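Local coordinates for protein polysaccharide deacetylase (Streptococcus pyogenes, PDB 6DQ3) that removes N-acetyl groups from the linkage unit of streptococcal cell wall rhamnopolysaccharides, as a zinc-dependent deacetylase of carbohydrate esterase family 4, at residues Asp132-Pro138 against Thr150-Lys156. Sequence-based numbering, arbitrary orientation.
Sequences DHTVNHP and TEMKDSK. With ZN (zinc ion), chain D; EDO (1,2-ethanediol), chain H.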
# COMPACT_ATOMS: atom_id res chain seq x y z
N ASP A 132 4.84 1.31 -6.52
CA ASP A 132 6.27 1.52 -6.38
C ASP A 132 6.70 1.67 -4.93
O ASP A 132 6.04 2.34 -4.13
CB ASP A 132 6.69 2.76 -7.17
CG ASP A 132 8.18 2.91 -7.26
OD1 ASP A 132 8.79 3.42 -6.30
OD2 ASP A 132 8.74 2.48 -8.29
N HIS A 133 7.84 1.04 -4.60
CA HIS A 133 8.47 1.20 -3.29
C HIS A 133 9.98 1.30 -3.44
O HIS A 133 10.73 0.83 -2.57
CB HIS A 133 8.07 0.06 -2.36
CG HIS A 133 8.15 0.40 -0.90
ND1 HIS A 133 7.89 1.66 -0.40
CD2 HIS A 133 8.44 -0.38 0.17
CE1 HIS A 133 8.03 1.65 0.91
NE2 HIS A 133 8.37 0.42 1.28
N THR A 134 10.44 1.91 -4.54
CA THR A 134 11.83 2.14 -4.91
C THR A 134 12.54 0.85 -5.31
O THR A 134 11.99 -0.25 -5.17
CB THR A 134 12.64 2.81 -3.79
OG1 THR A 134 13.00 1.84 -2.80
CG2 THR A 134 11.87 3.96 -3.16
N VAL A 135 13.77 0.98 -5.82
CA VAL A 135 14.56 -0.18 -6.21
C VAL A 135 15.19 -0.83 -4.99
O VAL A 135 15.05 -2.04 -4.76
CB VAL A 135 15.63 0.21 -7.25
CG1 VAL A 135 16.46 -1.01 -7.63
CG2 VAL A 135 15.01 0.85 -8.47
N ASN A 136 15.91 -0.05 -4.19
CA ASN A 136 16.73 -0.58 -3.11
C ASN A 136 16.24 -0.18 -1.72
O ASN A 136 16.89 -0.54 -0.73
CB ASN A 136 18.18 -0.14 -3.31
CG ASN A 136 18.79 -0.69 -4.60
OD1 ASN A 136 18.95 -1.90 -4.75
ND2 ASN A 136 19.12 0.21 -5.52
N HIS A 137 15.12 0.52 -1.61
CA HIS A 137 14.54 0.92 -0.33
C HIS A 137 15.49 1.80 0.48
O HIS A 137 15.65 1.57 1.69
CB HIS A 137 14.15 -0.33 0.47
CG HIS A 137 13.06 -0.12 1.48
ND1 HIS A 137 13.31 0.19 2.80
CD2 HIS A 137 11.71 -0.21 1.36
CE1 HIS A 137 12.16 0.30 3.44
NE2 HIS A 137 11.18 0.06 2.59
N PRO A 138 16.09 2.81 -0.12
CA PRO A 138 16.87 3.78 0.67
C PRO A 138 15.96 4.75 1.41
O PRO A 138 14.77 4.88 1.12
CB PRO A 138 17.69 4.51 -0.40
CG PRO A 138 16.76 4.54 -1.58
CD PRO A 138 16.06 3.18 -1.55
N THR A 150 16.70 8.16 -9.81
CA THR A 150 16.97 6.78 -10.22
C THR A 150 16.13 5.79 -9.42
O THR A 150 15.51 4.89 -9.99
CB THR A 150 18.46 6.48 -10.07
OG1 THR A 150 19.23 7.38 -10.88
CG2 THR A 150 18.78 5.04 -10.48
N GLU A 151 16.11 5.94 -8.10
CA GLU A 151 15.40 4.99 -7.25
C GLU A 151 13.91 4.97 -7.55
O GLU A 151 13.27 3.91 -7.49
CB GLU A 151 15.64 5.32 -5.78
CG GLU A 151 17.01 4.92 -5.27
CD GLU A 151 17.14 3.42 -5.08
OE1 GLU A 151 16.11 2.71 -5.06
OE2 GLU A 151 18.29 2.94 -4.97
N MET A 152 13.33 6.12 -7.86
CA MET A 152 11.90 6.20 -8.12
C MET A 152 11.56 5.93 -9.58
O MET A 152 10.44 5.49 -9.88
CB MET A 152 11.37 7.59 -7.72
CG MET A 152 11.28 7.80 -6.21
SD MET A 152 10.43 9.33 -5.77
CE MET A 152 11.81 10.49 -5.76
N LYS A 153 12.50 6.19 -10.49
CA LYS A 153 12.25 6.03 -11.92
C LYS A 153 12.52 4.61 -12.40
O LYS A 153 11.71 4.03 -13.12
CB LYS A 153 13.11 7.01 -12.73
CG LYS A 153 13.03 6.82 -14.24
CD LYS A 153 13.95 7.79 -14.97
CE LYS A 153 13.59 7.92 -16.44
NZ LYS A 153 13.55 6.60 -17.14
N ASP A 154 13.68 4.06 -12.04
CA ASP A 154 14.07 2.75 -12.55
C ASP A 154 13.11 1.67 -12.06
O ASP A 154 12.88 0.68 -12.76
CB ASP A 154 15.50 2.41 -12.13
CG ASP A 154 16.55 3.19 -12.91
OD1 ASP A 154 16.19 3.95 -13.83
OD2 ASP A 154 17.74 3.02 -12.59
N SER A 155 12.58 1.83 -10.85
CA SER A 155 11.63 0.86 -10.31
C SER A 155 10.29 0.96 -11.01
O SER A 155 9.66 -0.06 -11.30
CB SER A 155 11.48 1.08 -8.81
OG SER A 155 11.22 2.44 -8.52
N LYS A 156 9.83 2.18 -11.29
CA LYS A 156 8.60 2.35 -12.07
C LYS A 156 8.76 1.75 -13.46
O LYS A 156 7.86 1.05 -13.95
CB LYS A 156 8.24 3.84 -12.17
CG LYS A 156 7.15 4.13 -13.20
CD LYS A 156 6.59 5.54 -13.04
CE LYS A 156 5.82 6.00 -14.28
NZ LYS A 156 4.71 5.10 -14.65
ZN ZN D . 9.22 -0.22 3.18
C1 EDO H . 18.26 -6.46 -3.50
O1 EDO H . 19.29 -7.35 -3.03
C2 EDO H . 18.84 -5.07 -3.69
O2 EDO H . 17.84 -4.26 -4.32
O HOH W 1 9.94 -1.02 5.31
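A carboxylate from helix 145-162, that of E151, binds the zinc-carrying loop after strand 128-132, a polar second-shell contact beside the metal site of this carbohydrate esterase 4 deacetylase. H133 and H137, the two histidines of the family's H-x-x-x-H motif, turn away from the helix and hold the zinc ion through NE2 together with D78. Between them the chain bends around E151, whose side chain folds back at chi2 (-73°). Its OE1 takes the N136 backbone N on the syn lone pair at 2.9 Å, nearly straight at 164°, and more weakly the V135 N. OE2 receives N136 ND2 at 2.9 Å, the amide and carboxylate planes standing 69° apart. P138 lies against the same carboxylate, its CG 3.7 Å from E151 CD, while V135 CG2 packs on S155 CB at 3.6 Å. At the strand end D132 OD2 lies only 2.5 Å from S155 OG, which is also 2.7 Å from E151 O; OD1 closes an Asx turn onto T134 N. T134 OG1 in turn accepts from H137 N. One buried glutamate thus gathers three loop N-H groups, which probably stabilises its negative charge and fixes the turn that spaces the zinc ligands.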